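Local structure of malate synthase (Haloferax volcanii, 3OYZ) at residues 365-370 and 382-387; 19-24 and 359-364. The protein condenses acetyl-CoA with glyoxylate and hydrolyses the malyl-CoA intermediate to malate and CoA, a magnesium-dependent step of the glyoxylate cycle. One frame throughout, in Å; residues are numbered along the deposited sequence.

Contact 1: 365-370 and 382-387. With ACO (acetyl coenzyme *a), chain B.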
loop_
_atom_site.group_PDB
_atom_site.type_symbol
_atom_site.label_atom_id
_atom_site.label_comp_id
_atom_site.label_asym_id
_atom_site.label_seq_id
_atom_site.Cartn_x
_atom_site.Cartn_y
_atom_site.Cartn_z
ATOM N N ALA A 365 -5.899 -28.030 15.725
ATOM C CA ALA A 365 -6.909 -27.005 15.977
ATOM C C ALA A 365 -6.806 -26.717 17.479
ATOM O O ALA A 365 -6.905 -27.645 18.282
ATOM C CB ALA A 365 -8.329 -27.473 15.541
ATOM N N MET A 366 -6.502 -25.482 17.868
ATOM C CA MET A 366 -6.463 -25.113 19.278
ATOM C C MET A 366 -7.745 -24.370 19.628
ATOM O O MET A 366 -8.336 -23.716 18.759
ATOM C CB MET A 366 -5.254 -24.250 19.596
ATOM C CG MET A 366 -4.992 -24.085 21.077
ATOM S SD MET A 366 -3.404 -23.242 21.187
ATOM C CE MET A 366 -2.253 -24.571 20.812
ATOM N N THR A 367 -8.159 -24.488 20.891
ATOM C CA THR A 367 -9.524 -24.161 21.315
ATOM C C THR A 367 -9.563 -23.192 22.490
ATOM O O THR A 367 -8.832 -23.357 23.466
ATOM C CB THR A 367 -10.319 -25.449 21.620
ATOM O OG1 THR A 367 -10.650 -26.105 20.388
ATOM C CG2 THR A 367 -11.594 -25.136 22.350
ATOM N N GLN A 368 -10.378 -22.150 22.351
ATOM C CA GLN A 368 -10.784 -21.310 23.479
ATOM C C GLN A 368 -12.284 -21.563 23.706
ATOM O O GLN A 368 -13.084 -21.460 22.763
ATOM C CB GLN A 368 -10.492 -19.823 23.230
ATOM C CG GLN A 368 -9.178 -19.588 22.489
ATOM C CD GLN A 368 -9.069 -18.218 21.842
ATOM O OE1 GLN A 368 -9.876 -17.836 20.987
ATOM N NE2 GLN A 368 -8.037 -17.484 22.237
ATOM N N SER A 369 -12.615 -21.932 24.948
ATOM C CA SER A 369 -13.942 -22.318 25.471
ATOM C C SER A 369 -14.456 -21.357 26.562
ATOM O O SER A 369 -13.681 -20.910 27.426
ATOM C CB SER A 369 -13.894 -23.754 26.029
ATOM O OG SER A 369 -13.467 -24.724 25.078
ATOM N N ALA A 370 -15.754 -21.046 26.522
ATOM C CA ALA A 370 -16.382 -20.099 27.461
ATOM C C ALA A 370 -17.851 -20.364 27.838
ATOM O O ALA A 370 -18.510 -21.167 27.168
ATOM C CB ALA A 370 -16.250 -18.674 26.932
ATOM N N GLU A 382 -17.190 -22.405 21.572
ATOM C CA GLU A 382 -15.906 -23.068 21.293
ATOM C C GLU A 382 -15.264 -22.467 20.026
ATOM O O GLU A 382 -15.741 -22.709 18.915
ATOM C CB GLU A 382 -16.139 -24.577 21.155
ATOM C CG GLU A 382 -14.902 -25.457 21.015
ATOM C CD GLU A 382 -15.085 -26.840 21.640
ATOM O OE1 GLU A 382 -16.236 -27.320 21.743
ATOM O OE2 GLU A 382 -14.077 -27.461 22.047
ATOM N N LYS A 383 -14.212 -21.661 20.187
ATOM C CA LYS A 383 -13.553 -20.954 19.075
ATOM C C LYS A 383 -12.342 -21.778 18.647
ATOM O O LYS A 383 -11.508 -22.075 19.500
ATOM C CB LYS A 383 -13.097 -19.579 19.563
ATOM C CG LYS A 383 -13.370 -18.438 18.603
ATOM C CD LYS A 383 -13.072 -17.114 19.304
ATOM C CE LYS A 383 -13.766 -15.972 18.586
ATOM N NZ LYS A 383 -15.223 -16.019 18.850
ATOM N N ASP A 384 -12.259 -22.177 17.378
ATOM C CA ASP A 384 -11.157 -23.023 16.864
ATOM C C ASP A 384 -10.195 -22.222 15.975
ATOM O O ASP A 384 -10.624 -21.460 15.119
ATOM C CB ASP A 384 -11.646 -24.201 15.998
ATOM C CG ASP A 384 -12.221 -25.369 16.796
ATOM O OD1 ASP A 384 -12.589 -25.216 17.986
ATOM O OD2 ASP A 384 -12.332 -26.452 16.181
ATOM N N ARG A 385 -8.894 -22.431 16.130
ATOM C CA ARG A 385 -7.908 -21.823 15.225
ATOM C C ARG A 385 -6.833 -22.861 14.925
ATOM O O ARG A 385 -6.353 -23.521 15.864
ATOM C CB ARG A 385 -7.280 -20.614 15.908
ATOM C CG ARG A 385 -6.384 -19.810 14.982
ATOM C CD ARG A 385 -5.448 -18.919 15.779
ATOM N NE ARG A 385 -4.611 -18.189 14.820
ATOM C CZ ARG A 385 -3.858 -17.140 15.128
ATOM N NH1 ARG A 385 -3.838 -16.696 16.372
ATOM N NH2 ARG A 385 -3.106 -16.565 14.204
ATOM N N MET A 386 -6.504 -23.042 13.640
ATOM C CA MET A 386 -5.354 -23.865 13.210
ATOM C C MET A 386 -4.052 -23.243 13.726
ATOM O O MET A 386 -3.807 -22.041 13.517
ATOM C CB MET A 386 -5.364 -24.048 11.688
ATOM C CG MET A 386 -4.367 -25.070 11.076
ATOM S SD MET A 386 -2.635 -24.506 10.888
ATOM C CE MET A 386 -2.878 -23.011 9.881
ATOM N N TRP A 387 -3.280 -24.034 14.476
ATOM C CA TRP A 387 -1.936 -23.724 14.954
ATOM C C TRP A 387 -0.882 -24.628 14.308
ATOM O O TRP A 387 -1.068 -25.860 14.165
ATOM C CB TRP A 387 -1.751 -23.854 16.470
ATOM C CG TRP A 387 -2.221 -22.643 17.219
ATOM C CD1 TRP A 387 -3.487 -22.170 17.236
ATOM C CD2 TRP A 387 -1.463 -21.797 18.097
ATOM N NE1 TRP A 387 -3.573 -21.065 18.056
ATOM C CE2 TRP A 387 -2.331 -20.793 18.557
ATOM C CE3 TRP A 387 -0.115 -21.736 18.474
ATOM C CZ2 TRP A 387 -1.911 -19.771 19.414
ATOM C CZ3 TRP A 387 0.288 -20.733 19.334
ATOM C CH2 TRP A 387 -0.600 -19.761 19.787
HETATM N N1A ACO B . -5.685 -32.755 4.196
HETATM C C2A ACO B . -6.262 -33.970 4.109
HETATM N N3A ACO B . -7.300 -34.299 4.897
HETATM C C4A ACO B . -7.817 -33.459 5.831
HETATM C C5A ACO B . -7.205 -32.118 5.945
HETATM C C6A ACO B . -6.051 -31.802 5.083
HETATM N N6A ACO B . -5.488 -30.577 5.256
HETATM N N7A ACO B . -7.854 -31.458 6.913
HETATM C C8A ACO B . -8.792 -32.304 7.402
HETATM N N9A ACO B . -8.806 -33.464 6.732
HETATM C C1B ACO B . -9.756 -34.583 7.028
HETATM C C2B ACO B . -9.935 -34.654 8.539
HETATM O O2B ACO B . -8.890 -35.456 9.088
HETATM C C3B ACO B . -11.322 -35.245 8.691
HETATM O O3B ACO B . -11.100 -36.634 8.428
HETATM P P3B ACO B . -12.045 -37.883 8.938
HETATM O O7A ACO B . -12.768 -38.175 7.633
HETATM O O8A ACO B . -12.820 -37.221 10.058
HETATM O O9A ACO B . -11.114 -38.964 9.441
HETATM C C4B ACO B . -12.067 -34.610 7.529
HETATM O O4B ACO B . -11.082 -34.357 6.516
HETATM C C5B ACO B . -12.686 -33.273 7.917
HETATM O O5B ACO B . -11.757 -32.622 8.785
HETATM P P1A ACO B . -12.150 -31.325 9.645
HETATM O O1A ACO B . -13.139 -31.573 10.738
HETATM O O2A ACO B . -12.610 -30.333 8.617
HETATM O O3A ACO B . -10.848 -30.723 10.356
HETATM P P2A ACO B . -10.172 -31.413 11.634
HETATM O O4A ACO B . -10.216 -32.837 11.181
HETATM O O5A ACO B . -10.718 -30.717 12.863
HETATM O O6A ACO B . -8.617 -30.936 11.653
HETATM C CBP ACO B . -6.693 -29.491 11.143
HETATM C CCP ACO B . -8.166 -29.575 11.559
HETATM C CDP ACO B . -5.799 -30.214 12.149
HETATM C CEP ACO B . -6.311 -28.016 11.171
HETATM C CAP ACO B . -6.427 -30.130 9.774
HETATM O OAP ACO B . -7.448 -29.610 8.935
HETATM C C9P ACO B . -5.085 -29.773 9.167
HETATM O O9P ACO B . -4.048 -30.251 9.639
HETATM N N8P ACO B . -5.106 -28.907 8.140
HETATM C C7P ACO B . -3.852 -28.531 7.499
HETATM C C6P ACO B . -2.991 -27.579 8.343
HETATM C C5P ACO B . -1.896 -27.099 7.408
HETATM O O5P ACO B . -1.875 -27.490 6.242
HETATM N N4P ACO B . -1.043 -26.216 7.926
HETATM C C3P ACO B . 0.049 -25.598 7.194
HETATM C C2P ACO B . -0.459 -24.631 6.122
HETATM S S1P ACO B . -0.549 -23.138 7.067
HETATM C C ACO B . 0.988 -22.465 7.213
HETATM O O ACO B . 2.014 -23.080 6.995
HETATM C CH3 ACO B . 1.054 -21.047 7.690
#

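Contact 2: 19-24 and 359-364. With ACO (acetyl coenzyme *a), chain B.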
loop_
_atom_site.group_PDB
_atom_site.type_symbol
_atom_site.label_atom_id
_atom_site.label_comp_id
_atom_site.label_asym_id
_atom_site.label_seq_id
_atom_site.Cartn_x
_atom_site.Cartn_y
_atom_site.Cartn_z
ATOM N N THR A 19 2.124 -34.451 5.340
ATOM C CA THR A 19 2.570 -35.580 4.533
ATOM C C THR A 19 2.821 -36.827 5.415
ATOM O O THR A 19 2.913 -37.938 4.896
ATOM C CB THR A 19 3.891 -35.225 3.863
ATOM O OG1 THR A 19 4.746 -34.898 4.959
ATOM C CG2 THR A 19 3.706 -33.964 3.012
ATOM N N ALA A 20 2.942 -36.632 6.718
ATOM C CA ALA A 20 3.273 -37.696 7.664
ATOM C C ALA A 20 2.849 -37.324 9.085
ATOM O O ALA A 20 3.453 -36.450 9.706
ATOM C CB ALA A 20 4.758 -38.047 7.622
ATOM N N VAL A 21 1.824 -37.984 9.632
ATOM C CA VAL A 21 1.340 -37.654 10.976
ATOM C C VAL A 21 1.672 -38.796 11.942
ATOM O O VAL A 21 1.617 -39.961 11.563
ATOM C CB VAL A 21 -0.174 -37.361 10.946
ATOM C CG1 VAL A 21 -0.708 -36.941 12.316
ATOM C CG2 VAL A 21 -0.458 -36.264 9.935
ATOM N N GLU A 22 2.078 -38.464 13.163
ATOM C CA GLU A 22 2.496 -39.495 14.112
ATOM C C GLU A 22 1.331 -39.976 14.995
ATOM O O GLU A 22 0.259 -39.362 15.022
ATOM C CB GLU A 22 3.702 -39.034 14.938
ATOM C CG GLU A 22 4.432 -40.175 15.677
ATOM C CD GLU A 22 5.884 -39.849 16.039
ATOM O OE1 GLU A 22 6.167 -38.770 16.620
ATOM O OE2 GLU A 22 6.754 -40.696 15.727
ATOM N N GLY A 23 1.543 -41.081 15.712
ATOM C CA GLY A 23 0.495 -41.694 16.525
ATOM C C GLY A 23 0.225 -42.970 15.759
ATOM O O GLY A 23 0.634 -44.054 16.187
ATOM N N GLU A 24 -0.450 -42.834 14.622
ATOM C CA GLU A 24 -0.198 -43.732 13.499
ATOM C C GLU A 24 -0.886 -45.099 13.441
ATOM O O GLU A 24 -0.424 -46.112 13.982
ATOM C CB GLU A 24 1.314 -43.947 13.329
ATOM C CG GLU A 24 1.703 -44.647 12.031
ATOM C CD GLU A 24 2.598 -45.859 12.240
ATOM O OE1 GLU A 24 3.834 -45.708 12.115
ATOM O OE2 GLU A 24 2.071 -46.958 12.525
ATOM N N ALA A 359 5.229 -34.296 20.086
ATOM C CA ALA A 359 4.527 -35.560 19.844
ATOM C C ALA A 359 4.268 -35.989 18.386
ATOM O O ALA A 359 3.511 -36.936 18.178
ATOM C CB ALA A 359 3.215 -35.569 20.629
ATOM N N GLY A 360 4.843 -35.333 17.372
ATOM C CA GLY A 360 4.654 -35.713 15.963
ATOM C C GLY A 360 3.479 -35.095 15.220
ATOM O O GLY A 360 3.109 -35.544 14.133
ATOM N N ARG A 361 2.845 -34.087 15.810
ATOM C CA ARG A 361 1.811 -33.363 15.060
ATOM C C ARG A 361 2.230 -31.934 14.673
ATOM O O ARG A 361 2.530 -31.086 15.516
ATOM C CB ARG A 361 0.427 -33.403 15.748
ATOM C CG ARG A 361 -0.651 -34.210 14.974
ATOM C CD ARG A 361 -2.076 -33.902 15.433
ATOM N NE ARG A 361 -2.207 -33.858 16.896
ATOM C CZ ARG A 361 -3.249 -33.351 17.559
ATOM N NH1 ARG A 361 -4.279 -32.826 16.906
ATOM N NH2 ARG A 361 -3.258 -33.347 18.887
ATOM N N GLY A 362 2.245 -31.675 13.370
ATOM C CA GLY A 362 2.601 -30.358 12.860
ATOM C C GLY A 362 1.525 -29.291 12.967
ATOM O O GLY A 362 1.831 -28.147 13.316
ATOM N N ALA A 363 0.293 -29.647 12.607
ATOM C CA ALA A 363 -0.864 -28.756 12.699
ATOM C C ALA A 363 -2.003 -29.307 13.580
ATOM O O ALA A 363 -2.372 -30.489 13.473
ATOM C CB ALA A 363 -1.380 -28.400 11.294
ATOM N N ILE A 364 -2.571 -28.430 14.411
ATOM C CA ILE A 364 -3.614 -28.789 15.391
ATOM C C ILE A 364 -4.652 -27.678 15.430
ATOM O O ILE A 364 -4.332 -26.511 15.167
ATOM C CB ILE A 364 -3.020 -29.018 16.802
ATOM C CG1 ILE A 364 -2.488 -27.716 17.431
ATOM C CG2 ILE A 364 -1.914 -30.078 16.728
ATOM C CD1 ILE A 364 -2.177 -27.780 18.935
HETATM N N1A ACO B . -5.685 -32.755 4.196
HETATM C C2A ACO B . -6.262 -33.970 4.109
HETATM N N3A ACO B . -7.300 -34.299 4.897
HETATM C C4A ACO B . -7.817 -33.459 5.831
HETATM C C5A ACO B . -7.205 -32.118 5.945
HETATM C C6A ACO B . -6.051 -31.802 5.083
HETATM N N6A ACO B . -5.488 -30.577 5.256
HETATM N N7A ACO B . -7.854 -31.458 6.913
HETATM C C8A ACO B . -8.792 -32.304 7.402
HETATM N N9A ACO B . -8.806 -33.464 6.732
HETATM C C1B ACO B . -9.756 -34.583 7.028
HETATM C C2B ACO B . -9.935 -34.654 8.539
HETATM O O2B ACO B . -8.890 -35.456 9.088
HETATM C C3B ACO B . -11.322 -35.245 8.691
HETATM O O3B ACO B . -11.100 -36.634 8.428
HETATM P P3B ACO B . -12.045 -37.883 8.938
HETATM O O7A ACO B . -12.768 -38.175 7.633
HETATM O O8A ACO B . -12.820 -37.221 10.058
HETATM O O9A ACO B . -11.114 -38.964 9.441
HETATM C C4B ACO B . -12.067 -34.610 7.529
HETATM O O4B ACO B . -11.082 -34.357 6.516
HETATM C C5B ACO B . -12.686 -33.273 7.917
HETATM O O5B ACO B . -11.757 -32.622 8.785
HETATM P P1A ACO B . -12.150 -31.325 9.645
HETATM O O1A ACO B . -13.139 -31.573 10.738
HETATM O O2A ACO B . -12.610 -30.333 8.617
HETATM O O3A ACO B . -10.848 -30.723 10.356
HETATM P P2A ACO B . -10.172 -31.413 11.634
HETATM O O4A ACO B . -10.216 -32.837 11.181
HETATM O O5A ACO B . -10.718 -30.717 12.863
HETATM O O6A ACO B . -8.617 -30.936 11.653
HETATM C CBP ACO B . -6.693 -29.491 11.143
HETATM C CCP ACO B . -8.166 -29.575 11.559
HETATM C CDP ACO B . -5.799 -30.214 12.149
HETATM C CEP ACO B . -6.311 -28.016 11.171
HETATM C CAP ACO B . -6.427 -30.130 9.774
HETATM O OAP ACO B . -7.448 -29.610 8.935
HETATM C C9P ACO B . -5.085 -29.773 9.167
HETATM O O9P ACO B . -4.048 -30.251 9.639
HETATM N N8P ACO B . -5.106 -28.907 8.140
HETATM C C7P ACO B . -3.852 -28.531 7.499
HETATM C C6P ACO B . -2.991 -27.579 8.343
HETATM C C5P ACO B . -1.896 -27.099 7.408
HETATM O O5P ACO B . -1.875 -27.490 6.242
HETATM N N4P ACO B . -1.043 -26.216 7.926
HETATM C C3P ACO B . 0.049 -25.598 7.194
HETATM C C2P ACO B . -0.459 -24.631 6.122
HETATM S S1P ACO B . -0.549 -23.138 7.067
HETATM C C ACO B . 0.988 -22.465 7.213
HETATM O O ACO B . 2.014 -23.080 6.995
HETATM C CH3 ACO B . 1.054 -21.047 7.690
HETATM O O HOH W 1 3.316 -34.292 11.330
#

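Contact 1: 365-370 and 382-387
Met366 and Arg385 pair through both backbone amides of an antiparallel hydrogen-bonded pair, Met366 N reaching Arg385 O at 2.8 Å and Arg385 N returning to Met366 O at 3.0 Å. Two residues on, Gln368 and Lys383 repeat the exchange, and Lys383 N meets Gln368 O at 2.8 Å in an almost straight bond (174° at the hydrogen). On the face that carries Ala365, Thr367, Asp384 and Met386, the hydroxyl of Thr367 gives a weak hydrogen bond to Asp384 OD1, the two side chains running alongside each other in the same direction. The other carboxylate oxygen, Asp384 OD2, forms a salt bridge with Arg236, whose own guanidinium also binds the acetyl-CoA, so Asp384 probably helps to position that arginine. On the same face, Thr367 CG2 packs against Glu382, 3.6 Å from its CG. On the reverse face, Met366 runs out with CG anti to the backbone N (chi1 -167°) and then bends at chi3, which lays SD over the indole of Trp387, 3.8 Å from the centroid of the five-membered ring; CE follows over the same face as a CH-pi contact. Were Trp387 an alanine, the Met366 thioether would probably lose its aromatic platform and a gap would open beside Phe353 of helix 343-358. Met386 turns instead to the ligand: its CG lies 3.5 Å from the pantetheine methyl CEP, and its CE 3.7 Å from the thioester sulfur S1P. The arrangement is a two-stranded antiparallel sheet with a Met-aromatic contact on one face and, on the other, part of the acetyl-CoA pocket.

Contact 2: 19-24 and 359-364
Glu22 and Gly360 face each other with their CA atoms 4.7 Å apart, and the single direct hydrogen bond of the contact runs from Glu22 N to Gly360 O over 3.2 Å, the donor standing above the carbonyl plane. Gly360, at positive phi, is the C-prime residue of the Schellman motif that ends helix 343-358. A side chain on it would run into Glu22 CB, which sits 3.6 Å from Gly360 CA. From there Glu22, its CG anti to the backbone N (chi1 -164°), extends along the helix end and brings OE1 to 3.5 Å from Gly360 CA. Beside this, Val21 CG1 touches the aliphatic part of Arg361 at CG, 3.8 Å away, while one face of the Arg361 guanidinium is covered by Ile364 CG2 of its own segment. A water donates to Ala20 O at 2.7 Å and also to Gly360 O, so the Gly360 carbonyl accepts from both Glu22 N and the water. Farther along, Ala363 CB lies 3.5 Å from C6P of the acetyl-CoA. The polar links between the loop after strand 13-18 and the helix end thus use main-chain atoms and one bridging water, while the side chains add van der Waals packing and the fit depends on the bare CA of Gly360.

Contact 2 and contact 1 lie in series, their centres about 18 Å apart. The 19-24 loop follows strand 13-18 of the parallel TIM-barrel sheet; much later the chain leaves helix 343-358, passes through 359-364 and runs straight into the strand of contact 1, turning back as 382-387. The two contacts meet where the small sheet begins: Trp387 N lies 2.8 Å from Ile364 O, a probable hydrogen bond, and Met386 packs on Ala363. Both contacts touch the same acetyl-CoA, through Met386 and Ala363. Together they join the C-terminal part of the chain to a barrel loop and line the pantetheine arm of the substrate acetyl-CoA; strand 382-387 leads directly to Asp388, the predicted proton acceptor.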